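PDB 6H3Z: CCR4-not transcription complex subunit 1 from Chaetomium thermophilum var. thermophilum DSM 1495, which probably acts, through domains such as this C-terminal MIF4G-like one, as a scaffold of the CCR4-NOT complex in mRNA deadenylation and transcriptional repression. Local coordinates for residues Leu93-Glu98 with Leu136-Leu142; Leu110-Arg114 with Gly148-Leu152; Arg31-Leu36 with Ala66-Ile71; Ile89-Leu93 with Ser105-Val109. All blocks are in the same frame, centred on the assembly; numbering follows the deposited sequence.

Contact 1. Residues Leu93-Glu98 with Leu136-Leu142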
loop_
_atom_site.group_PDB
_atom_site.type_symbol
_atom_site.label_atom_id
_atom_site.label_comp_id
_atom_site.label_asym_id
_atom_site.label_seq_id
_atom_site.Cartn_x
_atom_site.Cartn_y
_atom_site.Cartn_z
ATOM N N LEU A 93 5.194 -1.792 -4.616
ATOM C CA LEU A 93 3.873 -1.393 -4.129
ATOM C C LEU A 93 3.373 -0.177 -4.877
ATOM O O LEU A 93 2.205 -0.144 -5.251
ATOM C CB LEU A 93 3.880 -1.160 -2.603
ATOM C CG LEU A 93 3.979 -2.430 -1.729
ATOM C CD1 LEU A 93 4.352 -2.091 -0.313
ATOM C CD2 LEU A 93 2.687 -3.225 -1.743
ATOM N N PHE A 94 4.296 0.769 -5.192
ATOM C CA PHE A 94 4.033 2.001 -5.949
ATOM C C PHE A 94 3.707 1.707 -7.401
ATOM O O PHE A 94 3.118 2.547 -8.082
ATOM C CB PHE A 94 5.177 3.023 -5.813
ATOM C CG PHE A 94 5.542 3.427 -4.396
ATOM C CD1 PHE A 94 4.563 3.513 -3.400
ATOM C CD2 PHE A 94 6.857 3.762 -4.065
ATOM C CE1 PHE A 94 4.899 3.887 -2.101
ATOM C CE2 PHE A 94 7.189 4.133 -2.760
ATOM C CZ PHE A 94 6.208 4.180 -1.789
ATOM N N ARG A 95 4.015 0.481 -7.870
ATOM C CA ARG A 95 3.640 0.062 -9.217
ATOM C C ARG A 95 2.129 -0.196 -9.283
ATOM O O ARG A 95 1.583 -0.382 -10.378
ATOM C CB ARG A 95 4.409 -1.187 -9.660
ATOM C CG ARG A 95 5.863 -0.949 -10.089
ATOM C CD ARG A 95 6.079 0.158 -11.143
ATOM N NE ARG A 95 5.077 0.183 -12.213
ATOM C CZ ARG A 95 5.132 -0.550 -13.319
ATOM N NH1 ARG A 95 6.148 -1.384 -13.527
ATOM N NH2 ARG A 95 4.179 -0.447 -14.232
ATOM N N GLN A 96 1.464 -0.135 -8.094
ATOM C CA GLN A 96 0.049 -0.333 -7.821
ATOM C C GLN A 96 -0.451 -1.698 -8.267
ATOM O O GLN A 96 -1.475 -1.758 -8.959
ATOM C CB GLN A 96 -0.809 0.793 -8.407
ATOM C CG GLN A 96 -0.886 2.027 -7.556
ATOM C CD GLN A 96 -1.397 3.174 -8.386
ATOM O OE1 GLN A 96 -2.602 3.368 -8.545
ATOM N NE2 GLN A 96 -0.481 3.962 -8.942
ATOM N N PRO A 97 0.195 -2.833 -7.880
ATOM C CA PRO A 97 -0.382 -4.125 -8.267
ATOM C C PRO A 97 -1.821 -4.276 -7.711
ATOM O O PRO A 97 -2.214 -3.613 -6.728
ATOM C CB PRO A 97 0.617 -5.146 -7.715
ATOM C CG PRO A 97 1.384 -4.438 -6.689
ATOM C CD PRO A 97 1.411 -3.007 -7.054
ATOM N N GLU A 98 -2.632 -5.084 -8.404
ATOM C CA GLU A 98 -4.036 -5.295 -8.054
ATOM C C GLU A 98 -4.296 -6.651 -7.396
ATOM O O GLU A 98 -5.378 -6.870 -6.849
ATOM C CB GLU A 98 -4.935 -5.065 -9.274
ATOM C CG GLU A 98 -4.988 -3.606 -9.712
ATOM C CD GLU A 98 -5.768 -3.309 -10.980
ATOM O OE1 GLU A 98 -5.795 -4.165 -11.897
ATOM O OE2 GLU A 98 -6.350 -2.201 -11.052
ATOM N N LEU A 136 -0.352 8.072 -6.234
ATOM C CA LEU A 136 0.205 6.722 -6.246
ATOM C C LEU A 136 -0.613 5.769 -5.404
ATOM O O LEU A 136 -0.654 4.581 -5.683
ATOM C CB LEU A 136 1.644 6.721 -5.738
ATOM C CG LEU A 136 2.685 7.297 -6.680
ATOM C CD1 LEU A 136 3.984 7.509 -5.953
ATOM C CD2 LEU A 136 2.901 6.399 -7.903
ATOM N N PHE A 137 -1.268 6.299 -4.370
ATOM C CA PHE A 137 -2.074 5.530 -3.426
ATOM C C PHE A 137 -3.506 5.427 -3.855
ATOM O O PHE A 137 -4.260 4.700 -3.211
ATOM C CB PHE A 137 -1.968 6.127 -2.017
ATOM C CG PHE A 137 -0.548 6.220 -1.545
ATOM C CD1 PHE A 137 0.079 5.126 -0.970
ATOM C CD2 PHE A 137 0.185 7.384 -1.728
ATOM C CE1 PHE A 137 1.403 5.199 -0.555
ATOM C CE2 PHE A 137 1.515 7.458 -1.328
ATOM C CZ PHE A 137 2.115 6.365 -0.736
ATOM N N LEU A 138 -3.873 6.099 -4.965
ATOM C CA LEU A 138 -5.235 6.096 -5.476
ATOM C C LEU A 138 -5.594 4.783 -6.167
ATOM O O LEU A 138 -5.932 4.765 -7.352
ATOM C CB LEU A 138 -5.536 7.325 -6.351
ATOM C CG LEU A 138 -5.497 8.716 -5.669
ATOM C CD1 LEU A 138 -6.252 9.703 -6.477
ATOM C CD2 LEU A 138 -6.079 8.696 -4.253
ATOM N N SER A 139 -5.549 3.686 -5.368
ATOM C CA SER A 139 -5.844 2.283 -5.644
ATOM C C SER A 139 -6.414 1.725 -4.337
ATOM O O SER A 139 -5.695 1.627 -3.344
ATOM C CB SER A 139 -4.567 1.530 -6.040
ATOM O OG SER A 139 -4.736 0.124 -6.169
ATOM N N LEU A 140 -7.715 1.413 -4.324
ATOM C CA LEU A 140 -8.404 0.882 -3.145
ATOM C C LEU A 140 -7.754 -0.392 -2.598
ATOM O O LEU A 140 -7.628 -0.520 -1.385
ATOM C CB LEU A 140 -9.902 0.640 -3.421
ATOM C CG LEU A 140 -10.777 1.876 -3.680
ATOM C CD1 LEU A 140 -12.064 1.481 -4.309
ATOM C CD2 LEU A 140 -11.044 2.674 -2.410
ATOM N N SER A 141 -7.328 -1.316 -3.488
ATOM C CA SER A 141 -6.666 -2.566 -3.092
ATOM C C SER A 141 -5.313 -2.310 -2.384
ATOM O O SER A 141 -4.976 -3.050 -1.449
ATOM C CB SER A 141 -6.543 -3.538 -4.266
ATOM O OG SER A 141 -6.309 -2.869 -5.493
ATOM N N LEU A 142 -4.579 -1.232 -2.793
ATOM C CA LEU A 142 -3.304 -0.815 -2.194
ATOM C C LEU A 142 -3.568 -0.216 -0.813
ATOM O O LEU A 142 -2.876 -0.583 0.140
ATOM C CB LEU A 142 -2.522 0.180 -3.092
ATOM C CG LEU A 142 -1.160 0.686 -2.563
ATOM C CD1 LEU A 142 -0.186 -0.460 -2.303
ATOM C CD2 LEU A 142 -0.538 1.707 -3.498
#
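Phe-94 and Phe-137 bring their rings together where two connecting segments of this all-helical, MIF4G-like fold meet: the turn that leaves helix 80-93 and the segment that leads into helix 140-146. The two side chains lie next to each other and run the same way, but their ring planes stand at 82°. The pair is oblique, with CE1 of Phe-94 4.0 Å from CZ of Phe-137. Phe-129 adds a third ring against Phe-94, while Ile-157 of helix 154-166 touches Phe-137.

Deeper in the contact, Leu-142 carries its CG anti to the backbone N (chi1 -180°), which turns both methyls to the turn. CD1 comes to 4.0 Å from CD2 of Leu-93, the two leucines crossing at a slant, and CD2 lies 3.7 Å from the Leu-93 carbonyl O. That oxygen also accepts the backbone N-H of Gln-96 at 2.9 Å between N and O, closing a type I beta turn from Leu-93 to Gln-96.

Gln-96 leaves the helical conformation with positive phi, and its side chain stretches out beyond CG to the backbone of Leu-136. NE2 stops 3.3 Å from Leu-136 O at an angle too poor for a hydrogen bond, so the amide lies against the Leu-136 carbonyl without being bonded to it. Its other branch, OE1, faces CB of Ser-139 at 3.7 Å. Ser-139 is the N-cap residue of helix 140-146, and its OG accepts a weak hydrogen bond, 3.4 Å long, from OG of Ser-141.

Contact 2. Residues Leu110-Arg114 with Gly148-Leu152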
loop_
_atom_site.group_PDB
_atom_site.type_symbol
_atom_site.label_atom_id
_atom_site.label_comp_id
_atom_site.label_asym_id
_atom_site.label_seq_id
_atom_site.Cartn_x
_atom_site.Cartn_y
_atom_site.Cartn_z
ATOM N N LEU A 110 7.473 -6.318 4.056
ATOM C CA LEU A 110 7.903 -4.954 4.378
ATOM C C LEU A 110 7.850 -4.717 5.875
ATOM O O LEU A 110 8.857 -4.335 6.459
ATOM C CB LEU A 110 7.048 -3.917 3.631
ATOM C CG LEU A 110 7.464 -2.458 3.774
ATOM C CD1 LEU A 110 8.340 -2.020 2.618
ATOM C CD2 LEU A 110 6.266 -1.580 3.781
ATOM N N GLU A 111 6.709 -5.006 6.499
ATOM C CA GLU A 111 6.520 -4.823 7.936
ATOM C C GLU A 111 7.481 -5.661 8.815
ATOM O O GLU A 111 7.865 -5.207 9.892
ATOM C CB GLU A 111 5.056 -5.057 8.329
ATOM C CG GLU A 111 4.107 -3.952 7.897
ATOM C CD GLU A 111 4.477 -2.550 8.345
ATOM O OE1 GLU A 111 4.297 -2.218 9.541
ATOM O OE2 GLU A 111 4.958 -1.783 7.481
ATOM N N THR A 112 7.883 -6.850 8.337
ATOM C CA THR A 112 8.811 -7.757 9.001
ATOM C C THR A 112 10.233 -7.187 8.956
ATOM O O THR A 112 10.902 -7.132 9.990
ATOM C CB THR A 112 8.732 -9.143 8.330
ATOM O OG1 THR A 112 7.377 -9.588 8.351
ATOM C CG2 THR A 112 9.638 -10.190 8.986
ATOM N N ILE A 113 10.686 -6.769 7.760
ATOM C CA ILE A 113 12.017 -6.201 7.533
ATOM C C ILE A 113 12.154 -4.859 8.294
ATOM O O ILE A 113 13.225 -4.592 8.837
ATOM C CB ILE A 113 12.374 -6.138 6.015
ATOM C CG1 ILE A 113 12.401 -7.569 5.429
ATOM C CG2 ILE A 113 13.719 -5.460 5.772
ATOM C CD1 ILE A 113 12.474 -7.679 3.936
ATOM N N ARG A 114 11.059 -4.074 8.425
ATOM C CA ARG A 114 11.071 -2.825 9.188
ATOM C C ARG A 114 11.338 -3.129 10.672
ATOM O O ARG A 114 12.053 -2.380 11.342
ATOM C CB ARG A 114 9.731 -2.121 9.062
ATOM C CG ARG A 114 9.493 -1.451 7.742
ATOM C CD ARG A 114 8.115 -0.840 7.759
ATOM N NE ARG A 114 8.126 0.459 8.430
ATOM C CZ ARG A 114 7.047 1.182 8.681
ATOM N NH1 ARG A 114 5.845 0.727 8.360
ATOM N NH2 ARG A 114 7.159 2.366 9.271
ATOM N N GLY A 148 -3.554 -0.567 8.685
ATOM C CA GLY A 148 -2.877 -1.396 9.676
ATOM C C GLY A 148 -1.374 -1.166 9.733
ATOM O O GLY A 148 -0.681 -1.833 10.506
ATOM N N THR A 149 -0.856 -0.231 8.895
ATOM C CA THR A 149 0.533 0.252 8.894
ATOM C C THR A 149 0.461 1.780 9.143
ATOM O O THR A 149 -0.638 2.348 9.150
ATOM C CB THR A 149 1.289 -0.065 7.597
ATOM O OG1 THR A 149 0.846 0.801 6.547
ATOM C CG2 THR A 149 1.215 -1.523 7.185
ATOM N N ASP A 150 1.616 2.439 9.318
ATOM C CA ASP A 150 1.723 3.885 9.561
ATOM C C ASP A 150 2.101 4.633 8.297
ATOM O O ASP A 150 2.420 5.828 8.341
ATOM C CB ASP A 150 2.763 4.160 10.665
ATOM C CG ASP A 150 4.146 3.554 10.471
ATOM O OD1 ASP A 150 4.230 2.362 10.062
ATOM O OD2 ASP A 150 5.139 4.207 10.866
ATOM N N LEU A 151 2.043 3.926 7.160
ATOM C CA LEU A 151 2.479 4.399 5.847
ATOM C C LEU A 151 1.450 5.160 5.036
ATOM O O LEU A 151 1.818 5.706 4.019
ATOM C CB LEU A 151 3.020 3.210 5.044
ATOM C CG LEU A 151 4.045 2.313 5.777
ATOM C CD1 LEU A 151 4.163 0.996 5.111
ATOM C CD2 LEU A 151 5.394 2.969 5.875
ATOM N N LEU A 152 0.199 5.265 5.473
ATOM C CA LEU A 152 -0.812 6.009 4.706
ATOM C C LEU A 152 -0.887 7.476 5.148
ATOM O O LEU A 152 -1.020 7.731 6.349
ATOM C CB LEU A 152 -2.200 5.322 4.792
ATOM C CG LEU A 152 -2.366 4.001 4.031
ATOM C CD1 LEU A 152 -3.560 3.224 4.530
ATOM C CD2 LEU A 152 -2.433 4.222 2.512
#
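Glu-111 and Thr-149 mark the nearest approach of the two backbones, CA to CA 7.9 Å, so helix 100-116 meets the loop between helices 140-146 and 154-166 through side chains alone. Arg-114 makes the main polar link. Its chain bends at chi3 (82°), and the guanidinium meets the Asp-150 carboxylate edge-on, the two flat groups nearly coplanar, 4° apart. NH1 donates to OD1 of Asp-150 at 2.9 Å, from the syn side but somewhat above the carboxylate plane; NH2 adds weak bonds to OD1 and OD2. At the guanidinium edge, NH1 also bonds to OE2 of Glu-111 at 2.8 Å, in the guanidinium plane and on the syn lone pair of that oxygen, with an N-H...O angle of 158°.

Leu-151 lies over one face of this guanidinium, its CD2 3.4 Å from NH1 of Arg-114. Its other methyl, CD1, meets CD2 of Leu-110 tip to tip at 3.6 Å. Thr-149 crosses Glu-111 at a slant, its CG2 3.6 Å from CD of the acid, while its OG1 is hydrogen-bonded to Leu-146 O.

Ser-122 O takes a further hydrogen bond from NH2 of Arg-114, which ties in helix 118-129, and Arg-126 of that helix also lies against Asp-150. One buried arginine thus serves two acids, and its positive charge probably offsets the mutual repulsion of Glu-111 and Asp-150, whose OE1 and OD1 lie 4.6 Å apart.

Contact 3. Residues Arg31-Leu36 with Ala66-Ile71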
loop_
_atom_site.group_PDB
_atom_site.type_symbol
_atom_site.label_atom_id
_atom_site.label_comp_id
_atom_site.label_asym_id
_atom_site.label_seq_id
_atom_site.Cartn_x
_atom_site.Cartn_y
_atom_site.Cartn_z
ATOM N N ARG A 31 19.871 -11.683 -5.339
ATOM C CA ARG A 31 19.012 -12.712 -4.743
ATOM C C ARG A 31 17.754 -12.064 -4.122
ATOM O O ARG A 31 16.669 -12.638 -4.257
ATOM C CB ARG A 31 19.774 -13.598 -3.743
ATOM C CG ARG A 31 19.169 -14.993 -3.606
ATOM C CD ARG A 31 20.189 -15.981 -3.092
ATOM N NE ARG A 31 20.006 -16.288 -1.670
ATOM C CZ ARG A 31 20.974 -16.707 -0.859
ATOM N NH1 ARG A 31 20.715 -16.974 0.414
ATOM N NH2 ARG A 31 22.216 -16.854 -1.315
ATOM N N ILE A 32 17.885 -10.847 -3.496
ATOM C CA ILE A 32 16.748 -10.082 -2.956
ATOM C C ILE A 32 15.775 -9.876 -4.120
ATOM O O ILE A 32 14.607 -10.240 -4.011
ATOM C CB ILE A 32 17.163 -8.723 -2.298
ATOM C CG1 ILE A 32 17.793 -8.940 -0.900
ATOM C CG2 ILE A 32 15.961 -7.765 -2.203
ATOM C CD1 ILE A 32 18.610 -7.729 -0.311
ATOM N N ASN A 33 16.283 -9.382 -5.261
ATOM C CA ASN A 33 15.467 -9.168 -6.447
ATOM C C ASN A 33 14.874 -10.442 -6.994
ATOM O O ASN A 33 13.683 -10.433 -7.305
ATOM C CB ASN A 33 16.198 -8.410 -7.515
ATOM C CG ASN A 33 16.677 -7.066 -7.076
ATOM O OD1 ASN A 33 17.880 -6.868 -6.997
ATOM N ND2 ASN A 33 15.758 -6.127 -6.768
ATOM N N LYS A 34 15.655 -11.556 -7.057
ATOM C CA LYS A 34 15.101 -12.830 -7.533
ATOM C C LYS A 34 13.978 -13.330 -6.624
ATOM O O LYS A 34 13.001 -13.861 -7.142
ATOM C CB LYS A 34 16.151 -13.912 -7.798
ATOM C CG LYS A 34 15.872 -14.613 -9.133
ATOM C CD LYS A 34 16.307 -16.062 -9.141
ATOM C CE LYS A 34 15.557 -16.870 -10.174
ATOM N NZ LYS A 34 15.877 -18.325 -10.078
ATOM N N TYR A 35 14.068 -13.084 -5.298
ATOM C CA TYR A 35 12.999 -13.449 -4.385
ATOM C C TYR A 35 11.742 -12.635 -4.672
ATOM O O TYR A 35 10.653 -13.203 -4.676
ATOM C CB TYR A 35 13.442 -13.294 -2.927
ATOM C CG TYR A 35 14.360 -14.397 -2.456
ATOM C CD1 TYR A 35 14.115 -15.727 -2.797
ATOM C CD2 TYR A 35 15.434 -14.123 -1.609
ATOM C CE1 TYR A 35 14.944 -16.751 -2.345
ATOM C CE2 TYR A 35 16.274 -15.141 -1.155
ATOM C CZ TYR A 35 16.025 -16.455 -1.525
ATOM O OH TYR A 35 16.842 -17.468 -1.067
ATOM N N LEU A 36 11.895 -11.320 -4.970
ATOM C CA LEU A 36 10.763 -10.442 -5.288
ATOM C C LEU A 36 10.161 -10.789 -6.651
ATOM O O LEU A 36 8.940 -10.737 -6.797
ATOM C CB LEU A 36 11.127 -8.948 -5.180
ATOM C CG LEU A 36 11.550 -8.450 -3.799
ATOM C CD1 LEU A 36 11.697 -6.967 -3.786
ATOM C CD2 LEU A 36 10.545 -8.837 -2.736
ATOM N N ALA A 66 12.585 -17.601 2.795
ATOM C CA ALA A 66 13.958 -17.479 2.324
ATOM C C ALA A 66 14.467 -16.059 2.324
ATOM O O ALA A 66 15.616 -15.833 2.706
ATOM C CB ALA A 66 14.090 -18.092 0.950
ATOM N N LEU A 67 13.615 -15.101 1.904
ATOM C CA LEU A 67 13.941 -13.676 1.861
ATOM C C LEU A 67 14.157 -13.143 3.277
ATOM O O LEU A 67 15.121 -12.411 3.499
ATOM C CB LEU A 67 12.829 -12.901 1.146
ATOM C CG LEU A 67 13.013 -11.388 0.975
ATOM C CD1 LEU A 67 14.297 -11.043 0.199
ATOM C CD2 LEU A 67 11.827 -10.806 0.276
ATOM N N ILE A 68 13.296 -13.552 4.239
ATOM C CA ILE A 68 13.395 -13.148 5.646
ATOM C C ILE A 68 14.662 -13.716 6.275
ATOM O O ILE A 68 15.411 -12.972 6.911
ATOM C CB ILE A 68 12.096 -13.471 6.423
ATOM C CG1 ILE A 68 10.901 -12.670 5.872
ATOM C CG2 ILE A 68 12.238 -13.236 7.916
ATOM C CD1 ILE A 68 11.142 -11.113 5.540
ATOM N N GLN A 69 14.949 -14.999 6.003
ATOM C CA GLN A 69 16.159 -15.655 6.493
ATOM C C GLN A 69 17.436 -15.008 5.930
ATOM O O GLN A 69 18.430 -14.906 6.654
ATOM C CB GLN A 69 16.106 -17.167 6.261
ATOM C CG GLN A 69 15.381 -17.880 7.393
ATOM C CD GLN A 69 14.702 -19.138 6.946
ATOM O OE1 GLN A 69 15.326 -20.047 6.389
ATOM N NE2 GLN A 69 13.408 -19.230 7.213
ATOM N N LEU A 70 17.372 -14.497 4.676
ATOM C CA LEU A 70 18.454 -13.780 4.000
ATOM C C LEU A 70 18.709 -12.450 4.701
ATOM O O LEU A 70 19.867 -12.115 4.943
ATOM C CB LEU A 70 18.127 -13.568 2.495
ATOM C CG LEU A 70 19.162 -12.804 1.639
ATOM C CD1 LEU A 70 20.436 -13.604 1.468
ATOM C CD2 LEU A 70 18.604 -12.473 0.265
ATOM N N ILE A 71 17.627 -11.706 5.032
ATOM C CA ILE A 71 17.690 -10.414 5.718
ATOM C C ILE A 71 18.207 -10.577 7.158
ATOM O O ILE A 71 18.989 -9.749 7.627
ATOM C CB ILE A 71 16.334 -9.664 5.618
ATOM C CG1 ILE A 71 15.986 -9.285 4.143
ATOM C CG2 ILE A 71 16.242 -8.446 6.566
ATOM C CD1 ILE A 71 16.947 -8.329 3.390
#
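Tyr-35 and Leu-67 sit at the centre of an antiparallel helix pair, helices 22-45 and 59-75, at the N-terminal end of the MIF4G-like domain. The axes of the two segments approach to 10.2 Å at 159° between their directions, and CA of Tyr-35 lies 6.3 Å from CA of Leu-67. The tyrosine ring lies with one face over the backbone of the opposing helix: the Leu-67 N is 4.0 Å above the ring plane, offset toward the rim, and the carbonyl carbon of Ala-66 lies over the same ring. The phenol end reaches the methyl of Ala-66, OH to CB 3.5 Å. At the ring edge, in its plane, CD2 of Leu-70 stands 3.8 Å from CE2 of Tyr-35.

With chi1 at 179°, Leu-70 swings its branch point away from its own N and spreads its methyls between different partners. CD2 also packs on CG1 of Ile-32, whereas CD1 lies over one face of the Arg-31 guanidinium, 3.5 Å from NH1 of that residue. Arg-31 NE gives a weak hydrogen bond to the Tyr-35 hydroxyl. With an alanine in place of Tyr-35, a gap would probably open beside Ala-66, Leu-67 and Leu-70, and Arg-31 would be likely to turn more freely.

Leu-67 and Leu-36 cross at about a right angle and touch through their CD2 methyls. Helix 80-93 touches the pair through Tyr-84 on Ile-32, Gln-88 on Leu-36 and Ala-85 on Ile-71, and helix 100-116 reaches Leu-67 and Ile-68 through Val-109.

Contact 4. Residues Ile89-Leu93 with Ser105-Val109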
loop_
_atom_site.group_PDB
_atom_site.type_symbol
_atom_site.label_atom_id
_atom_site.label_comp_id
_atom_site.label_asym_id
_atom_site.label_seq_id
_atom_site.Cartn_x
_atom_site.Cartn_y
_atom_site.Cartn_z
ATOM N N ILE A 89 10.672 -3.368 -2.277
ATOM C CA ILE A 89 9.290 -3.721 -1.911
ATOM C C ILE A 89 8.378 -2.504 -2.074
ATOM O O ILE A 89 7.321 -2.605 -2.704
ATOM C CB ILE A 89 9.196 -4.383 -0.491
ATOM C CG1 ILE A 89 9.931 -5.744 -0.488
ATOM C CG2 ILE A 89 7.726 -4.562 -0.039
ATOM C CD1 ILE A 89 10.587 -6.107 0.785
ATOM N N SER A 90 8.826 -1.345 -1.538
ATOM C CA SER A 90 8.131 -0.063 -1.616
ATOM C C SER A 90 7.922 0.306 -3.087
ATOM O O SER A 90 6.778 0.518 -3.502
ATOM C CB SER A 90 8.933 1.015 -0.898
ATOM O OG SER A 90 9.093 0.677 0.467
ATOM N N GLN A 91 9.008 0.267 -3.887
ATOM C CA GLN A 91 8.960 0.554 -5.308
ATOM C C GLN A 91 7.960 -0.340 -6.055
ATOM O O GLN A 91 7.275 0.133 -6.962
ATOM C CB GLN A 91 10.368 0.514 -5.927
ATOM C CG GLN A 91 11.232 1.776 -5.666
ATOM C CD GLN A 91 10.514 3.138 -5.703
ATOM O OE1 GLN A 91 9.758 3.476 -6.649
ATOM N NE2 GLN A 91 10.775 3.975 -4.685
ATOM N N LEU A 92 7.824 -1.609 -5.623
ATOM C CA LEU A 92 6.884 -2.563 -6.220
ATOM C C LEU A 92 5.446 -2.180 -5.882
ATOM O O LEU A 92 4.592 -2.210 -6.763
ATOM C CB LEU A 92 7.200 -4.016 -5.792
ATOM C CG LEU A 92 6.495 -5.127 -6.557
ATOM C CD1 LEU A 92 6.552 -4.898 -8.031
ATOM C CD2 LEU A 92 7.076 -6.467 -6.229
ATOM N N LEU A 93 5.194 -1.792 -4.616
ATOM C CA LEU A 93 3.873 -1.393 -4.129
ATOM C C LEU A 93 3.373 -0.177 -4.877
ATOM O O LEU A 93 2.205 -0.144 -5.251
ATOM C CB LEU A 93 3.880 -1.160 -2.603
ATOM C CG LEU A 93 3.979 -2.430 -1.729
ATOM C CD1 LEU A 93 4.352 -2.091 -0.313
ATOM C CD2 LEU A 93 2.687 -3.225 -1.743
ATOM N N SER A 105 1.194 -9.964 0.694
ATOM C CA SER A 105 2.505 -10.607 0.843
ATOM C C SER A 105 3.612 -9.572 0.919
ATOM O O SER A 105 4.455 -9.652 1.809
ATOM C CB SER A 105 2.766 -11.574 -0.306
ATOM O OG SER A 105 1.801 -12.615 -0.303
ATOM N N LEU A 106 3.578 -8.576 0.016
ATOM C CA LEU A 106 4.532 -7.476 -0.033
ATOM C C LEU A 106 4.472 -6.620 1.238
ATOM O O LEU A 106 5.518 -6.359 1.830
ATOM C CB LEU A 106 4.314 -6.612 -1.281
ATOM C CG LEU A 106 4.794 -7.187 -2.618
ATOM C CD1 LEU A 106 4.264 -6.365 -3.761
ATOM C CD2 LEU A 106 6.318 -7.266 -2.684
ATOM N N VAL A 107 3.250 -6.229 1.692
ATOM C CA VAL A 107 3.065 -5.436 2.918
ATOM C C VAL A 107 3.550 -6.251 4.136
ATOM O O VAL A 107 4.115 -5.674 5.073
ATOM C CB VAL A 107 1.626 -4.878 3.091
ATOM C CG1 VAL A 107 1.478 -4.100 4.397
ATOM C CG2 VAL A 107 1.222 -4.001 1.914
ATOM N N HIS A 108 3.386 -7.596 4.085
ATOM C CA HIS A 108 3.824 -8.492 5.148
ATOM C C HIS A 108 5.327 -8.528 5.257
ATOM O O HIS A 108 5.862 -8.458 6.366
ATOM C CB HIS A 108 3.279 -9.903 4.954
ATOM C CG HIS A 108 3.999 -10.929 5.775
ATOM N ND1 HIS A 108 3.773 -11.086 7.126
ATOM C CD2 HIS A 108 4.999 -11.760 5.396
ATOM C CE1 HIS A 108 4.610 -12.032 7.516
ATOM N NE2 HIS A 108 5.344 -12.490 6.503
ATOM N N VAL A 109 6.005 -8.695 4.119
ATOM C CA VAL A 109 7.460 -8.772 4.072
ATOM C C VAL A 109 8.053 -7.442 4.523
ATOM O O VAL A 109 8.977 -7.445 5.331
ATOM C CB VAL A 109 7.975 -9.248 2.682
ATOM C CG1 VAL A 109 9.485 -9.171 2.598
ATOM C CG2 VAL A 109 7.510 -10.666 2.374
#
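Leu-106 reaches from helix 100-116 to Ile-89, Leu-92 and Leu-93 of helix 80-93, in an antiparallel pair whose segment axes come within 10.0 Å at 153°. Its CG stands beside the backbone N, anti to the carbonyl carbon (chi1 -75°); this, with an extended chi2, brings both methyls against Leu-92, CD2 also touching CG2 of Ile-89. Leu-92 takes the other course, its CG on the far side from its own N (chi1 -168°), which carries its CD2 to 3.7 Å from both CD1 and CD2 of Leu-106. The two leucines cross at about a right angle, whereas Ile-89 runs past Leu-106 in the opposite direction.

Ile-89 and Val-109 cross at about a right angle, CD1 of the isoleucine meeting CG1 of the valine at 3.7 Å. Leu-93 also slides past Leu-106 in the opposite direction, its CD2 3.8 Å from CB of Leu-106 and touching CG2 of Val-107. Replacing Leu-106 by an alanine would probably leave Leu-92 without its main partner across the pair and open a gap next to Ile-89.

Leu-36 and Thr-40 of helix 22-45 add to this layer by touching Ile-89 and Leu-92. No hydrogen bond joins the two segments, so the side chains hold them together by shape and hydrophobic burial.

In the fold
Contacts 2, 3 and 4 meet one another in the helical array. Contact 3 passes into contact 4, their centres 12 Å apart, where Leu-67 CD2 meets Val-109 CG1 at 3.7 Å. Contacts 4 and 2, with centres 9 Å apart, both use helix 100-116: Leu-110 packs on Ile-89 and Ser-90, while Ile-113 packs on Ile-68 and Ile-71 of contact 3. Contact 1 shares Leu-93 with contact 4, so the end of helix 80-93 faces helix 100-116 and the 136-142 segment together. Contacts 1 and 2 alternate along the chain without touching. The sodium ion bound at Ala-43 and Ala-46 lies about 10 Å from the side chain of Glu-98 and about 12 Å from that of Leu-106.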